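Local coordinates for protein alpha-fucosidase (Bifidobacterium bifidum, PDB 2EAB) that probably hydrolyses terminal alpha-1,2-L-fucosyl linkages of glycans, the piece described here being the catalytic domain of a longer, probably membrane-attached glycoside hydrolase family 95 enzyme, at residues L20-P25 against V349-L354; R158-S163 against Y376-Y381; A353-Y358 against R369-L374. All blocks are in the same frame, centred on the assembly; numbering follows the deposited sequence.

Contact 1 of 3, residues L20-P25 against V349-L354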
loop_
_atom_site.group_PDB
_atom_site.type_symbol
_atom_site.label_atom_id
_atom_site.label_comp_id
_atom_site.label_asym_id
_atom_site.label_seq_id
_atom_site.Cartn_x
_atom_site.Cartn_y
_atom_site.Cartn_z
ATOM N N LEU A 20 8.673 17.886 8.108
ATOM C CA LEU A 20 9.946 17.653 7.430
ATOM C C LEU A 20 10.394 19.039 6.987
ATOM O O LEU A 20 9.597 19.792 6.443
ATOM C CB LEU A 20 9.781 16.773 6.193
ATOM C CG LEU A 20 9.529 15.273 6.340
ATOM C CD1 LEU A 20 8.145 14.990 6.846
ATOM C CD2 LEU A 20 9.740 14.581 5.001
ATOM N N TRP A 21 11.651 19.391 7.236
ATOM C CA TRP A 21 12.116 20.731 6.883
ATOM C C TRP A 21 13.589 20.788 6.487
ATOM O O TRP A 21 14.387 19.942 6.886
ATOM C CB TRP A 21 11.766 21.744 7.978
ATOM C CG TRP A 21 12.480 21.538 9.266
ATOM C CD1 TRP A 21 12.204 20.601 10.223
ATOM C CD2 TRP A 21 13.585 22.304 9.757
ATOM N NE1 TRP A 21 13.079 20.734 11.277
ATOM C CE2 TRP A 21 13.934 21.773 11.016
ATOM C CE3 TRP A 21 14.318 23.387 9.251
ATOM C CZ2 TRP A 21 14.985 22.291 11.783
ATOM C CZ3 TRP A 21 15.363 23.902 10.015
ATOM C CH2 TRP A 21 15.686 23.351 11.264
ATOM N N TYR A 22 13.917 21.786 5.665
ATOM C CA TYR A 22 15.216 21.884 4.998
ATOM C C TYR A 22 15.626 23.335 4.873
ATOM O O TYR A 22 14.788 24.201 4.646
ATOM C CB TYR A 22 15.164 21.229 3.602
ATOM C CG TYR A 22 14.606 19.827 3.663
ATOM C CD1 TYR A 22 15.446 18.723 3.732
ATOM C CD2 TYR A 22 13.227 19.615 3.719
ATOM C CE1 TYR A 22 14.927 17.441 3.829
ATOM C CE2 TYR A 22 12.701 18.345 3.831
ATOM C CZ TYR A 22 13.554 17.266 3.879
ATOM O OH TYR A 22 13.022 16.007 3.997
ATOM N N LYS A 23 16.925 23.576 5.005
ATOM C CA LYS A 23 17.481 24.926 4.970
ATOM C C LYS A 23 17.955 25.336 3.571
ATOM O O LYS A 23 18.603 26.374 3.408
ATOM C CB LYS A 23 18.634 25.046 5.971
ATOM C CG LYS A 23 18.222 24.842 7.423
ATOM C CD LYS A 23 19.363 25.176 8.370
ATOM C CE LYS A 23 18.923 25.093 9.823
ATOM N NZ LYS A 23 19.953 25.663 10.741
ATOM N N GLN A 24 17.625 24.533 2.562
ATOM C CA GLN A 24 18.018 24.832 1.185
ATOM C C GLN A 24 17.050 24.177 0.195
ATOM O O GLN A 24 16.379 23.200 0.549
ATOM C CB GLN A 24 19.469 24.396 0.926
ATOM C CG GLN A 24 19.692 22.887 0.838
ATOM C CD GLN A 24 19.514 22.164 2.164
ATOM O OE1 GLN A 24 20.061 22.573 3.192
ATOM N NE2 GLN A 24 18.760 21.068 2.139
ATOM N N PRO A 25 16.946 24.731 -1.034
ATOM C CA PRO A 25 16.112 24.139 -2.091
ATOM C C PRO A 25 16.460 22.695 -2.428
ATOM O O PRO A 25 17.544 22.217 -2.100
ATOM C CB PRO A 25 16.416 25.014 -3.317
ATOM C CG PRO A 25 17.618 25.819 -2.956
ATOM C CD PRO A 25 17.580 25.983 -1.484
ATOM N N VAL A 349 17.116 20.169 14.357
ATOM C CA VAL A 349 17.906 19.903 13.159
ATOM C C VAL A 349 16.997 19.642 11.962
ATOM O O VAL A 349 15.924 19.037 12.100
ATOM C CB VAL A 349 18.890 18.720 13.366
ATOM C CG1 VAL A 349 20.027 19.130 14.305
ATOM C CG2 VAL A 349 18.162 17.481 13.900
ATOM N N ALA A 350 17.429 20.113 10.796
ATOM C CA ALA A 350 16.712 19.870 9.547
ATOM C C ALA A 350 16.658 18.374 9.243
ATOM O O ALA A 350 17.514 17.609 9.677
ATOM C CB ALA A 350 17.363 20.629 8.406
ATOM N N THR A 351 15.647 17.976 8.478
ATOM C CA THR A 351 15.352 16.564 8.253
ATOM C C THR A 351 16.474 15.842 7.502
ATOM O O THR A 351 16.780 14.691 7.802
ATOM C CB THR A 351 13.987 16.406 7.560
ATOM O OG1 THR A 351 12.994 17.071 8.349
ATOM C CG2 THR A 351 13.602 14.934 7.405
ATOM N N ASP A 352 17.097 16.525 6.544
ATOM C CA ASP A 352 18.260 15.961 5.865
ATOM C C ASP A 352 19.460 15.801 6.813
ATOM O O ASP A 352 20.142 14.775 6.792
ATOM C CB ASP A 352 18.626 16.727 4.580
ATOM C CG ASP A 352 18.790 18.237 4.780
ATOM O OD1 ASP A 352 18.483 18.786 5.863
ATOM O OD2 ASP A 352 19.215 18.887 3.798
ATOM N N ALA A 353 19.700 16.813 7.645
ATOM C CA ALA A 353 20.752 16.745 8.664
ATOM C C ALA A 353 20.476 15.632 9.675
ATOM O O ALA A 353 21.393 14.921 10.100
ATOM C CB ALA A 353 20.903 18.084 9.375
ATOM N N LEU A 354 19.202 15.489 10.039
ATOM C CA LEU A 354 18.757 14.446 10.958
ATOM C C LEU A 354 19.029 13.055 10.394
ATOM O O LEU A 354 19.559 12.192 11.085
ATOM C CB LEU A 354 17.268 14.613 11.275
ATOM C CG LEU A 354 16.607 13.604 12.218
ATOM C CD1 LEU A 354 17.166 13.730 13.625
ATOM C CD2 LEU A 354 15.108 13.814 12.224
HETATM O O HOH W 1 13.601 19.159 13.636
HETATM O O HOH W 2 18.943 21.566 5.600
#
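The indole of W21 lies flat against the backbone just before helix 351-360: A350 CA stands over one face, 3.7 Å from the centroid of the six-membered ring, in a CH-pi contact nearly along the ring normal. At the indole edge, in its plane, a water accepts from W21 NE1; the same water lies 2.8 Å from V349 O and can bridge the two. The phenol of Y22 is met differently. The carboxylate of D352 comes to its edge, with D352 CG 3.5 Å from Y22 CD1 and the two planes steeply inclined, while Y22 OH bonds to A755 O and touches the T351 methyl.

The W21 backbone and T351 are tied by two hydrogen bonds. T351 N, in the first turn of the helix, donates to W21 O at 2.8 Å, and W21 N returns the favour to T351 OG1 at 2.9 Å; a chi1 of -55° sets that hydroxyl beside its own backbone N, facing the strand. Further along, Q24 NE2 reaches the syn side of D352 OD2 at 2.8 Å, tilted out of the carboxylate plane. A second water accepts from K23 N and donates to Q24 OE1 and D352 OD1. A serine in place of W21 would probably leave A350 without the flat surface it packs on and the water near V349 O without its indole donor.

A350 is the N-cap of helix 351-360, whose first turn bonds to the outer edge of strand 19-22, an outermost strand of a nine-stranded antiparallel sheet. The strand's other edge pairs with strand 156-161, L20 also packs on Y378 of helix 365-386, and R158 makes a cation-pi contact with Y22.

Contact 2 of 3, residues R158-S163 against Y376-Y381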
loop_
_atom_site.group_PDB
_atom_site.type_symbol
_atom_site.label_atom_id
_atom_site.label_comp_id
_atom_site.label_asym_id
_atom_site.label_seq_id
_atom_site.Cartn_x
_atom_site.Cartn_y
_atom_site.Cartn_z
ATOM N N ARG A 158 12.341 25.495 3.552
ATOM C CA ARG A 158 11.221 24.789 2.940
ATOM C C ARG A 158 10.798 23.672 3.879
ATOM O O ARG A 158 11.631 23.060 4.552
ATOM C CB ARG A 158 11.564 24.262 1.541
ATOM C CG ARG A 158 12.598 23.152 1.504
ATOM C CD ARG A 158 13.015 22.850 0.080
ATOM N NE ARG A 158 13.994 21.773 0.016
ATOM C CZ ARG A 158 13.716 20.507 -0.290
ATOM N NH1 ARG A 158 12.474 20.124 -0.571
ATOM N NH2 ARG A 158 14.692 19.617 -0.315
ATOM N N ASP A 159 9.495 23.435 3.947
ATOM C CA ASP A 159 8.989 22.401 4.831
ATOM C C ASP A 159 7.760 21.709 4.271
ATOM O O ASP A 159 7.108 22.191 3.336
ATOM C CB ASP A 159 8.703 22.964 6.235
ATOM C CG ASP A 159 7.495 23.876 6.268
ATOM O OD1 ASP A 159 6.370 23.392 6.017
ATOM O OD2 ASP A 159 7.669 25.075 6.559
ATOM N N LEU A 160 7.469 20.557 4.860
ATOM C CA LEU A 160 6.221 19.857 4.646
ATOM C C LEU A 160 5.590 19.671 6.010
ATOM O O LEU A 160 6.144 18.992 6.873
ATOM C CB LEU A 160 6.453 18.508 3.962
ATOM C CG LEU A 160 5.204 17.723 3.546
ATOM C CD1 LEU A 160 4.397 18.471 2.491
ATOM C CD2 LEU A 160 5.588 16.342 3.037
ATOM N N ASN A 161 4.449 20.321 6.197
ATOM C CA ASN A 161 3.709 20.229 7.439
ATOM C C ASN A 161 2.753 19.049 7.338
ATOM O O ASN A 161 1.691 19.149 6.720
ATOM C CB ASN A 161 2.953 21.533 7.705
ATOM C CG ASN A 161 2.322 21.573 9.081
ATOM O OD1 ASN A 161 1.977 20.540 9.656
ATOM N ND2 ASN A 161 2.161 22.779 9.616
ATOM N N LEU A 162 3.145 17.934 7.947
ATOM C CA LEU A 162 2.358 16.708 7.875
ATOM C C LEU A 162 1.033 16.855 8.608
ATOM O O LEU A 162 0.051 16.207 8.258
ATOM C CB LEU A 162 3.131 15.515 8.451
ATOM C CG LEU A 162 4.525 15.188 7.916
ATOM C CD1 LEU A 162 5.026 13.910 8.574
ATOM C CD2 LEU A 162 4.529 15.047 6.398
ATOM N N SER A 163 1.016 17.710 9.629
ATOM C CA SER A 163 -0.172 17.908 10.459
ATOM C C SER A 163 -1.272 18.688 9.748
ATOM O O SER A 163 -2.462 18.415 9.936
ATOM C CB SER A 163 0.203 18.619 11.759
ATOM O OG SER A 163 1.195 17.894 12.461
ATOM N N TYR A 376 7.394 7.010 10.589
ATOM C CA TYR A 376 6.118 6.394 10.934
ATOM C C TYR A 376 4.939 7.262 10.480
ATOM O O TYR A 376 4.020 6.798 9.792
ATOM C CB TYR A 376 6.023 6.135 12.450
ATOM C CG TYR A 376 4.632 5.695 12.833
ATOM C CD1 TYR A 376 4.233 4.375 12.647
ATOM C CD2 TYR A 376 3.691 6.611 13.301
ATOM C CE1 TYR A 376 2.945 3.969 12.961
ATOM C CE2 TYR A 376 2.396 6.216 13.606
ATOM C CZ TYR A 376 2.029 4.897 13.429
ATOM O OH TYR A 376 0.748 4.517 13.727
ATOM N N LYS A 377 4.975 8.530 10.884
ATOM C CA LYS A 377 3.897 9.470 10.611
ATOM C C LYS A 377 3.756 9.743 9.117
ATOM O O LYS A 377 2.653 9.963 8.620
ATOM C CB LYS A 377 4.146 10.777 11.357
ATOM C CG LYS A 377 3.938 10.660 12.856
ATOM C CD LYS A 377 4.513 11.859 13.585
ATOM C CE LYS A 377 4.176 11.780 15.060
ATOM N NZ LYS A 377 4.664 12.968 15.808
ATOM N N TYR A 378 4.885 9.727 8.412
ATOM C CA TYR A 378 4.912 9.978 6.972
ATOM C C TYR A 378 4.117 8.926 6.213
ATOM O O TYR A 378 3.465 9.247 5.222
ATOM C CB TYR A 378 6.350 9.973 6.472
ATOM C CG TYR A 378 6.671 10.743 5.200
ATOM C CD1 TYR A 378 6.032 11.944 4.869
ATOM C CD2 TYR A 378 7.688 10.292 4.371
ATOM C CE1 TYR A 378 6.398 12.653 3.709
ATOM C CE2 TYR A 378 8.060 10.985 3.231
ATOM C CZ TYR A 378 7.421 12.162 2.910
ATOM O OH TYR A 378 7.820 12.853 1.790
ATOM N N GLY A 379 4.169 7.674 6.666
ATOM C CA GLY A 379 3.408 6.606 6.031
ATOM C C GLY A 379 1.918 6.866 6.115
ATOM O O GLY A 379 1.173 6.548 5.192
ATOM N N ARG A 380 1.481 7.437 7.232
ATOM C CA ARG A 380 0.087 7.827 7.375
ATOM C C ARG A 380 -0.218 9.008 6.457
ATOM O O ARG A 380 -1.183 8.975 5.699
ATOM C CB ARG A 380 -0.245 8.147 8.836
ATOM C CG ARG A 380 -0.099 6.941 9.762
ATOM C CD ARG A 380 -0.642 7.189 11.161
ATOM N NE ARG A 380 -2.097 7.279 11.185
ATOM C CZ ARG A 380 -2.783 8.417 11.255
ATOM N NH1 ARG A 380 -2.156 9.590 11.309
ATOM N NH2 ARG A 380 -4.103 8.382 11.287
ATOM N N TYR A 381 0.625 10.037 6.518
ATOM C CA TYR A 381 0.503 11.205 5.652
ATOM C C TYR A 381 0.375 10.816 4.174
ATOM O O TYR A 381 -0.492 11.325 3.462
ATOM C CB TYR A 381 1.707 12.137 5.860
ATOM C CG TYR A 381 1.741 13.266 4.867
ATOM C CD1 TYR A 381 1.028 14.436 5.094
ATOM C CD2 TYR A 381 2.458 13.149 3.675
ATOM C CE1 TYR A 381 1.039 15.470 4.167
ATOM C CE2 TYR A 381 2.472 14.171 2.741
ATOM C CZ TYR A 381 1.762 15.328 2.994
ATOM O OH TYR A 381 1.772 16.340 2.068
#
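L162 and Y381 bring the two backbones closest, their CA atoms 6.2 Å apart, where strand 156-161 has just ended and the chain turns into helical phi/psi values. Across from it, 376-381 is regular helix, with Y381 N bonded to K377 O. The helix turns K377 and Y381 to the end of the strand, and the Y378 ring reaches in beside them.

L162 does most of the touching. Its CD2 sits over one face of the Y381 ring, offset toward the rim and 3.8 Å from the centroid, a CH-pi contact; the same methyl is 3.8 Å from Y378 CD1, so it touches both tyrosines, which lie about 75° apart as seen from it. L162 CD1 goes the other way, to K377 CB. The side chains of L160 and Y381 run toward each other from their two backbones. L160 CG is anti to the backbone N (chi1 -174°), which carries the methyls out to the phenols: CD2 meets the edge of the Y378 ring, 3.8 Å from CE1, and CD1 lies 3.4 Å from Y381 OH.

The hydroxyl of the buried Y381 has that methyl against it, but bonds to P53 O, on strand 52-55. K377 likewise lends only the base of its chain here, its amine forming a salt bridge with D18. The chemistry is thus apolar between the two segments, leucine methyls against tyrosine rings, with the polar ends paired elsewhere; this apolar contact joins the N-terminal beta-sheet to a helix of the catalytic region.

Contact 3 of 3, residues A353-Y358 against R369-L374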
loop_
_atom_site.group_PDB
_atom_site.type_symbol
_atom_site.label_atom_id
_atom_site.label_comp_id
_atom_site.label_asym_id
_atom_site.label_seq_id
_atom_site.Cartn_x
_atom_site.Cartn_y
_atom_site.Cartn_z
ATOM N N ALA A 353 19.700 16.813 7.645
ATOM C CA ALA A 353 20.752 16.745 8.664
ATOM C C ALA A 353 20.476 15.632 9.675
ATOM O O ALA A 353 21.393 14.921 10.100
ATOM C CB ALA A 353 20.903 18.084 9.375
ATOM N N LEU A 354 19.202 15.489 10.039
ATOM C CA LEU A 354 18.757 14.446 10.958
ATOM C C LEU A 354 19.029 13.055 10.394
ATOM O O LEU A 354 19.559 12.192 11.085
ATOM C CB LEU A 354 17.268 14.613 11.275
ATOM C CG LEU A 354 16.607 13.604 12.218
ATOM C CD1 LEU A 354 17.166 13.730 13.625
ATOM C CD2 LEU A 354 15.108 13.814 12.224
ATOM N N LEU A 355 18.666 12.847 9.129
ATOM C CA LEU A 355 18.927 11.579 8.463
ATOM C C LEU A 355 20.424 11.267 8.428
ATOM O O LEU A 355 20.836 10.149 8.722
ATOM C CB LEU A 355 18.331 11.577 7.050
ATOM C CG LEU A 355 18.613 10.347 6.184
ATOM C CD1 LEU A 355 17.988 9.080 6.777
ATOM C CD2 LEU A 355 18.122 10.580 4.764
ATOM N N LYS A 356 21.230 12.272 8.085
ATOM C CA LYS A 356 22.678 12.108 8.014
ATOM C C LYS A 356 23.265 11.707 9.370
ATOM O O LYS A 356 24.102 10.811 9.440
ATOM C CB LYS A 356 23.339 13.384 7.491
ATOM C CG LYS A 356 24.770 13.192 7.022
ATOM C CD LYS A 356 25.267 14.422 6.279
ATOM C CE LYS A 356 26.662 14.210 5.717
ATOM N NZ LYS A 356 27.113 15.393 4.930
ATOM N N ALA A 357 22.814 12.365 10.436
ATOM C CA ALA A 357 23.271 12.051 11.792
ATOM C C ALA A 357 22.874 10.628 12.190
ATOM O O ALA A 357 23.660 9.900 12.794
ATOM C CB ALA A 357 22.725 13.062 12.791
ATOM N N TYR A 358 21.651 10.233 11.839
ATOM C CA TYR A 358 21.171 8.881 12.102
ATOM C C TYR A 358 22.059 7.857 11.389
ATOM O O TYR A 358 22.458 6.857 11.982
ATOM C CB TYR A 358 19.720 8.750 11.647
ATOM C CG TYR A 358 18.951 7.579 12.220
ATOM C CD1 TYR A 358 18.091 7.752 13.308
ATOM C CD2 TYR A 358 19.046 6.309 11.653
ATOM C CE1 TYR A 358 17.359 6.684 13.824
ATOM C CE2 TYR A 358 18.325 5.237 12.164
ATOM C CZ TYR A 358 17.487 5.431 13.247
ATOM O OH TYR A 358 16.776 4.361 13.739
ATOM N N ARG A 369 14.584 9.102 17.939
ATOM C CA ARG A 369 13.136 9.009 18.088
ATOM C C ARG A 369 12.411 9.967 17.146
ATOM O O ARG A 369 11.334 9.641 16.645
ATOM C CB ARG A 369 12.712 9.230 19.543
ATOM C CG ARG A 369 13.345 8.265 20.557
ATOM C CD ARG A 369 13.113 6.779 20.240
ATOM N NE ARG A 369 13.983 5.938 21.068
ATOM C CZ ARG A 369 15.052 5.270 20.634
ATOM N NH1 ARG A 369 15.410 5.290 19.356
ATOM N NH2 ARG A 369 15.767 4.554 21.488
ATOM N N GLU A 370 13.000 11.133 16.887
ATOM C CA GLU A 370 12.425 12.054 15.903
ATOM C C GLU A 370 12.350 11.430 14.510
ATOM O O GLU A 370 11.292 11.458 13.882
ATOM C CB GLU A 370 13.165 13.395 15.854
ATOM C CG GLU A 370 12.567 14.350 14.811
ATOM C CD GLU A 370 13.202 15.730 14.787
ATOM O OE1 GLU A 370 14.072 16.018 15.637
ATOM O OE2 GLU A 370 12.823 16.529 13.905
ATOM N N LEU A 371 13.457 10.867 14.033
ATOM C CA LEU A 371 13.452 10.270 12.695
ATOM C C LEU A 371 12.512 9.065 12.615
ATOM O O LEU A 371 11.753 8.925 11.654
ATOM C CB LEU A 371 14.863 9.895 12.227
ATOM C CG LEU A 371 14.954 9.505 10.744
ATOM C CD1 LEU A 371 14.521 10.646 9.829
ATOM C CD2 LEU A 371 16.345 9.029 10.370
ATOM N N GLU A 372 12.543 8.215 13.636
ATOM C CA GLU A 372 11.692 7.027 13.664
ATOM C C GLU A 372 10.206 7.391 13.663
ATOM O O GLU A 372 9.419 6.824 12.894
ATOM C CB GLU A 372 12.061 6.141 14.858
ATOM C CG GLU A 372 13.448 5.518 14.708
ATOM C CD GLU A 372 14.115 5.138 16.020
ATOM O OE1 GLU A 372 13.444 5.124 17.080
ATOM O OE2 GLU A 372 15.331 4.846 15.980
ATOM N N THR A 373 9.818 8.350 14.499
ATOM C CA THR A 373 8.416 8.763 14.534
ATOM C C THR A 373 8.004 9.579 13.309
ATOM O O THR A 373 6.858 9.494 12.874
ATOM C CB THR A 373 8.032 9.498 15.842
ATOM O OG1 THR A 373 8.844 10.668 16.007
ATOM C CG2 THR A 373 8.185 8.581 17.050
ATOM N N LEU A 374 8.928 10.350 12.738
ATOM C CA LEU A 374 8.625 11.067 11.502
ATOM C C LEU A 374 8.357 10.117 10.346
ATOM O O LEU A 374 7.388 10.301 9.613
ATOM C CB LEU A 374 9.742 12.037 11.120
ATOM C CG LEU A 374 9.795 13.402 11.806
ATOM C CD1 LEU A 374 11.021 14.170 11.325
ATOM C CD2 LEU A 374 8.520 14.215 11.576
#
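Y358 and L371 cross obliquely, the leucine's CD2 lying over one face of the ring, 3.9 Å from its centroid in a CH-pi contact. That methyl is displaced toward the root of the tyrosine, coming to 3.5 Å from Y358 CG, and it also touches L355 CD1. Both residues have CG anti to the backbone N (Y358 chi1 -162°), which sends their side chains across the gap between the helices.

The far end of the same ring is held at its edge. Y358 OH donates to E372 OE2 at 2.7 Å, in the plane of the ring, and the carboxylate stands almost perpendicular to it and accepts through its anti lone pair. E372 OE2 also bonds to Y742 OH, so two phenols share one oxygen. R369 NH1 meets E372 OE1 at 3.0 Å in a salt bridge of weak hydrogen-bond geometry, and W809 NE1 bonds to OE1 too. These partners would be expected to keep the buried glutamate ionised.

On the other flank, L354 and L371 run antiparallel alongside one another. L354 CD2 rests 3.7 Å from E370 CG and also reaches L371 CB, while the E370 carboxylate bonds to S341 OG.

The axes of these short segments approach to 10.1 Å at a crossing angle of -114°. These are two consecutive helices, joined by a short loop and steeply crossed, packed through L354, L371 and Y358 in the family 95 catalytic region.

Contact 3 is the one whose touching residues are all buried; contact 2 lies nearest the centre of the chain and is buried but for the partly exposed K377; contact 1, partly buried, reaches solvent and alone among them includes bridging waters. Their chemistry follows: backbone and side-chain bonds dominate contact 1, contact 2 is apolar, and contact 3 mixes leucine packing with a buried tyrosine-glutamate bond. Contacts 1 and 2 involve neighbouring strands of one sheet, joined directly by L20 O to L160 N, and meet consecutive helices. Contact 3 packs those helices, 351-360 and 365-386, on each other. Together the three tie the edge of the N-terminal sheet to a helical pair from the catalytic region.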